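Long-range contact in malonyl acyl carrier protein transacylase (Streptococcus pneumoniae, PDB 3IM8), which probably catalyses transfer of the malonyl group from malonyl-CoA to holo-acyl carrier protein, a step that supplies fatty acid synthesis: residues F219-E231 against M235-Q247. Numbering follows the deposited sequence.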
loop_
_atom_site.group_PDB
_atom_site.type_symbol
_atom_site.label_atom_id
_atom_site.label_comp_id
_atom_site.label_asym_id
_atom_site.label_seq_id
_atom_site.Cartn_x
_atom_site.Cartn_y
_atom_site.Cartn_z
ATOM N N PHE A 219 4.985 -0.625 -19.632
ATOM C CA PHE A 219 4.133 0.405 -19.052
ATOM C C PHE A 219 3.683 1.386 -20.152
ATOM O O PHE A 219 4.360 1.455 -21.186
ATOM C CB PHE A 219 4.833 1.079 -17.857
ATOM C CG PHE A 219 5.094 0.127 -16.701
ATOM C CD1 PHE A 219 6.319 -0.486 -16.552
ATOM C CD2 PHE A 219 4.087 -0.181 -15.792
ATOM C CE1 PHE A 219 6.564 -1.352 -15.506
ATOM C CE2 PHE A 219 4.318 -1.058 -14.736
ATOM C CZ PHE A 219 5.560 -1.652 -14.606
ATOM N N SER A 220 2.534 2.069 -19.941
ATOM C CA SER A 220 1.947 3.078 -20.866
ATOM C C SER A 220 2.093 4.467 -20.297
ATOM O O SER A 220 2.598 4.642 -19.187
ATOM C CB SER A 220 0.439 2.858 -21.082
ATOM O OG SER A 220 0.134 1.717 -21.879
ATOM N N ASP A 221 1.610 5.457 -21.051
ATOM C CA ASP A 221 1.572 6.847 -20.600
ATOM C C ASP A 221 0.630 7.004 -19.392
ATOM O O ASP A 221 -0.436 6.369 -19.366
ATOM C CB ASP A 221 1.024 7.718 -21.755
ATOM C CG ASP A 221 2.090 8.088 -22.795
ATOM O OD1 ASP A 221 1.724 8.655 -23.864
ATOM O OD2 ASP A 221 3.291 7.860 -22.517
ATOM N N PHE A 222 1.002 7.837 -18.421
ATOM C CA PHE A 222 0.115 8.214 -17.296
ATOM C C PHE A 222 -1.076 9.031 -17.791
ATOM O O PHE A 222 -0.889 10.009 -18.501
ATOM C CB PHE A 222 0.864 9.023 -16.221
ATOM C CG PHE A 222 1.754 8.171 -15.294
ATOM C CD1 PHE A 222 3.134 8.111 -15.487
ATOM C CD2 PHE A 222 1.201 7.433 -14.237
ATOM C CE1 PHE A 222 3.951 7.354 -14.632
ATOM C CE2 PHE A 222 2.007 6.666 -13.368
ATOM C CZ PHE A 222 3.366 6.613 -13.557
ATOM N N THR A 223 -2.287 8.652 -17.419
ATOM C CA THR A 223 -3.431 9.449 -17.773
ATOM C C THR A 223 -3.744 10.377 -16.614
ATOM O O THR A 223 -4.467 11.356 -16.753
ATOM C CB THR A 223 -4.601 8.586 -18.286
ATOM O OG1 THR A 223 -4.988 7.614 -17.306
ATOM C CG2 THR A 223 -4.129 7.837 -19.564
ATOM N N CYS A 224 -3.149 10.103 -15.461
ATOM C CA CYS A 224 -3.226 11.056 -14.383
ATOM C C CYS A 224 -2.005 10.893 -13.450
ATOM O O CYS A 224 -1.397 9.813 -13.418
ATOM C CB CYS A 224 -4.568 10.917 -13.680
ATOM S SG CYS A 224 -4.464 9.932 -12.214
ATOM N N PRO A 225 -1.606 11.978 -12.764
ATOM C CA PRO A 225 -0.379 11.957 -12.012
ATOM C C PRO A 225 -0.505 10.994 -10.824
ATOM O O PRO A 225 -1.572 10.928 -10.189
ATOM C CB PRO A 225 -0.203 13.401 -11.531
ATOM C CG PRO A 225 -1.139 14.254 -12.445
ATOM C CD PRO A 225 -2.250 13.306 -12.815
ATOM N N LEU A 226 0.570 10.247 -10.574
ATOM C CA LEU A 226 0.698 9.312 -9.427
ATOM C C LEU A 226 1.871 9.764 -8.550
ATOM O O LEU A 226 2.950 10.011 -9.061
ATOM C CB LEU A 226 0.926 7.884 -9.919
ATOM C CG LEU A 226 1.197 6.802 -8.843
ATOM C CD1 LEU A 226 0.713 5.492 -9.325
ATOM C CD2 LEU A 226 2.681 6.634 -8.520
ATOM N N VAL A 227 1.649 9.905 -7.237
ATOM C CA VAL A 227 2.705 10.228 -6.276
ATOM C C VAL A 227 3.304 8.933 -5.724
ATOM O O VAL A 227 2.624 8.164 -5.031
ATOM C CB VAL A 227 2.168 11.150 -5.161
ATOM C CG1 VAL A 227 3.260 11.527 -4.194
ATOM C CG2 VAL A 227 1.560 12.427 -5.783
ATOM N N GLY A 228 4.568 8.655 -6.052
ATOM C CA GLY A 228 5.169 7.383 -5.651
ATOM C C GLY A 228 5.602 7.302 -4.204
ATOM O O GLY A 228 5.988 8.289 -3.592
ATOM N N ASN A 229 5.556 6.095 -3.653
ATOM C CA ASN A 229 5.906 5.822 -2.256
ATOM C C ASN A 229 7.362 6.148 -1.914
ATOM O O ASN A 229 7.682 6.678 -0.828
ATOM C CB ASN A 229 5.660 4.323 -1.977
ATOM C CG ASN A 229 4.175 3.967 -1.790
ATOM O OD1 ASN A 229 3.258 4.838 -1.690
ATOM N ND2 ASN A 229 3.938 2.694 -1.711
ATOM N N THR A 230 8.240 5.816 -2.860
ATOM C CA THR A 230 9.687 5.806 -2.602
ATOM C C THR A 230 10.232 7.235 -2.551
ATOM O O THR A 230 10.841 7.648 -1.524
ATOM C CB THR A 230 10.435 4.909 -3.630
ATOM O OG1 THR A 230 9.817 3.624 -3.668
ATOM C CG2 THR A 230 11.891 4.789 -3.281
ATOM N N GLU A 231 9.931 8.001 -3.609
ATOM C CA GLU A 231 10.479 9.348 -3.744
ATOM C C GLU A 231 9.538 10.427 -3.234
ATOM O O GLU A 231 9.936 11.571 -3.118
ATOM C CB GLU A 231 10.811 9.649 -5.203
ATOM C CG GLU A 231 11.826 8.687 -5.837
ATOM C CD GLU A 231 13.285 9.017 -5.501
ATOM O OE1 GLU A 231 13.758 8.822 -4.349
ATOM O OE2 GLU A 231 13.986 9.450 -6.442
ATOM N N MET A 235 5.390 10.343 -10.241
ATOM C CA MET A 235 6.177 9.364 -10.976
ATOM C C MET A 235 6.175 9.607 -12.500
ATOM O O MET A 235 5.167 10.003 -13.078
ATOM C CB MET A 235 5.671 7.961 -10.620
ATOM C CG MET A 235 6.562 6.833 -11.138
ATOM S SD MET A 235 5.937 5.237 -10.632
ATOM C CE MET A 235 6.381 5.207 -8.955
ATOM N N GLN A 236 7.336 9.371 -13.126
ATOM C CA GLN A 236 7.566 9.527 -14.572
ATOM C C GLN A 236 7.660 8.171 -15.189
ATOM O O GLN A 236 8.155 7.262 -14.558
ATOM C CB GLN A 236 8.856 10.331 -14.884
ATOM C CG GLN A 236 9.070 11.645 -14.083
ATOM C CD GLN A 236 8.016 12.696 -14.441
ATOM O OE1 GLN A 236 7.944 13.133 -15.600
ATOM N NE2 GLN A 236 7.180 13.095 -13.461
ATOM N N LYS A 237 7.149 8.039 -16.419
ATOM C CA LYS A 237 6.942 6.743 -17.066
ATOM C C LYS A 237 8.241 5.965 -17.182
ATOM O O LYS A 237 8.257 4.735 -16.988
ATOM C CB LYS A 237 6.280 6.917 -18.451
ATOM C CG LYS A 237 6.158 5.667 -19.328
ATOM C CD LYS A 237 5.411 6.021 -20.620
ATOM C CE LYS A 237 5.373 4.900 -21.648
ATOM N NZ LYS A 237 4.586 5.323 -22.881
ATOM N N GLU A 238 9.327 6.680 -17.467
ATOM C CA GLU A 238 10.596 6.039 -17.779
ATOM C C GLU A 238 11.248 5.481 -16.513
ATOM O O GLU A 238 12.230 4.771 -16.591
ATOM C CB GLU A 238 11.505 7.063 -18.493
ATOM C CG GLU A 238 11.903 8.307 -17.659
ATOM C CD GLU A 238 10.949 9.521 -17.812
ATOM O OE1 GLU A 238 11.275 10.566 -17.195
ATOM O OE2 GLU A 238 9.900 9.469 -18.520
ATOM N N ASP A 239 10.694 5.826 -15.343
ATOM C CA ASP A 239 11.242 5.423 -14.039
ATOM C C ASP A 239 10.451 4.354 -13.323
ATOM O O ASP A 239 10.944 3.803 -12.357
ATOM C CB ASP A 239 11.279 6.594 -13.036
ATOM C CG ASP A 239 12.245 7.713 -13.437
ATOM O OD1 ASP A 239 13.308 7.437 -14.022
ATOM O OD2 ASP A 239 11.917 8.873 -13.136
ATOM N N ILE A 240 9.197 4.128 -13.704
ATOM C CA ILE A 240 8.349 3.137 -12.978
ATOM C C ILE A 240 9.092 1.850 -12.467
ATOM O O ILE A 240 9.062 1.553 -11.283
ATOM C CB ILE A 240 7.088 2.762 -13.802
ATOM C CG1 ILE A 240 6.267 4.012 -14.144
ATOM C CG2 ILE A 240 6.211 1.683 -13.094
ATOM C CD1 ILE A 240 5.400 3.813 -15.369
ATOM N N ALA A 241 9.716 1.067 -13.349
ATOM C CA ALA A 241 10.252 -0.248 -12.930
ATOM C C ALA A 241 11.396 -0.117 -11.943
ATOM O O ALA A 241 11.491 -0.897 -10.978
ATOM C CB ALA A 241 10.715 -0.964 -14.084
ATOM N N GLN A 242 12.252 0.886 -12.178
ATOM C CA GLN A 242 13.362 1.191 -11.283
ATOM C C GLN A 242 12.797 1.534 -9.901
ATOM O O GLN A 242 13.352 1.145 -8.875
ATOM C CB GLN A 242 14.174 2.398 -11.807
ATOM C CG GLN A 242 15.637 2.443 -11.343
ATOM C CD GLN A 242 15.968 3.429 -10.176
ATOM O OE1 GLN A 242 15.216 4.385 -9.891
ATOM N NE2 GLN A 242 17.138 3.202 -9.525
ATOM N N LEU A 243 11.699 2.290 -9.891
ATOM C CA LEU A 243 11.110 2.741 -8.638
ATOM C C LEU A 243 10.373 1.594 -7.915
ATOM O O LEU A 243 10.434 1.488 -6.697
ATOM C CB LEU A 243 10.201 3.963 -8.884
ATOM C CG LEU A 243 10.912 5.297 -9.166
ATOM C CD1 LEU A 243 9.969 6.422 -9.712
ATOM C CD2 LEU A 243 11.681 5.843 -7.972
ATOM N N LEU A 244 9.679 0.732 -8.672
ATOM C CA LEU A 244 8.981 -0.390 -8.065
ATOM C C LEU A 244 9.987 -1.418 -7.535
ATOM O O LEU A 244 9.782 -2.039 -6.488
ATOM C CB LEU A 244 8.015 -1.009 -9.058
ATOM C CG LEU A 244 6.857 -0.072 -9.384
ATOM C CD1 LEU A 244 6.123 -0.668 -10.507
ATOM C CD2 LEU A 244 5.944 0.204 -8.168
ATOM N N THR A 245 11.084 -1.570 -8.268
ATOM C CA THR A 245 12.207 -2.336 -7.806
ATOM C C THR A 245 12.689 -1.898 -6.435
ATOM O O THR A 245 12.814 -2.726 -5.570
ATOM C CB THR A 245 13.324 -2.313 -8.826
ATOM O OG1 THR A 245 12.897 -3.087 -9.940
ATOM C CG2 THR A 245 14.620 -2.902 -8.231
ATOM N N ARG A 246 12.928 -0.600 -6.234
ATOM C CA ARG A 246 13.379 -0.068 -4.922
ATOM C C ARG A 246 12.283 -0.034 -3.857
ATOM O O ARG A 246 12.568 -0.188 -2.668
ATOM C CB ARG A 246 14.027 1.300 -5.073
ATOM C CG ARG A 246 15.326 1.226 -5.927
ATOM C CD ARG A 246 16.180 2.463 -5.756
ATOM N NE ARG A 246 15.522 3.640 -6.302
ATOM C CZ ARG A 246 15.228 4.752 -5.625
ATOM N NH1 ARG A 246 15.491 4.890 -4.339
ATOM N NH2 ARG A 246 14.654 5.751 -6.254
ATOM N N GLN A 247 11.040 0.181 -4.288
ATOM C CA GLN A 247 9.928 0.319 -3.351
ATOM C C GLN A 247 9.862 -0.784 -2.286
ATOM O O GLN A 247 9.568 -0.470 -1.127
ATOM C CB GLN A 247 8.584 0.424 -4.085
ATOM C CG GLN A 247 7.392 0.720 -3.208
ATOM C CD GLN A 247 6.177 -0.151 -3.611
ATOM O OE1 GLN A 247 6.322 -1.356 -3.901
ATOM N NE2 GLN A 247 4.992 0.456 -3.638
HETATM O O HOH W 1 2.710 9.859 -12.677
#
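Ile240, in the first turn of helix 240-247, meets two phenylalanines of the preceding loop and illustrates how an irregular segment can be packed around the helix that follows it. With CG2 anti to the backbone N, its two branches part: CG2 stands over the centre of the Phe219 ring, 3.6 Å from the centroid and 9° off the normal, a CH-pi contact, while CD1 lies between Phe219 CB and Phe222 CE1.

Met235 can be followed atom by atom. Its CB rests against Leu226 CD2 at 3.9 Å, CG faces Phe222 CZ, SD lies near both Leu226 CD2 and Phe222 CZ, and the bend at the last torsion (chi3 -75°) brings CE to Gly228 CA at 4.1 Å. Its backbone is held as well: Met235 N gives a nearly straight 2.7 Å hydrogen bond to Leu226 O, and a water over the centre of the Phe222 ring joins Leu226 N to Met235 O.

Near the start of the loop the extended chain of Lys237 runs past Ser220 O to a salt bridge, NZ meeting Asp221 OD2 at 2.9 Å from above the carboxylate plane. Farther along, Thr230 CG2 covers a face of the Arg246 guanidinium, whose edge makes a long salt bridge with Glu231 and whose NH1 pairs with Glu250.

The loop runs from helix 204-215 past Leu97 of helix 92-99 and is bonded by its backbone to Val86 of strand 85-88. At the far end of the contact Gln247, beside Thr230 OG1, reaches two predicted active-site residues: its side-chain NE2 bonds to Ser90 O and its backbone O to His199 ND1.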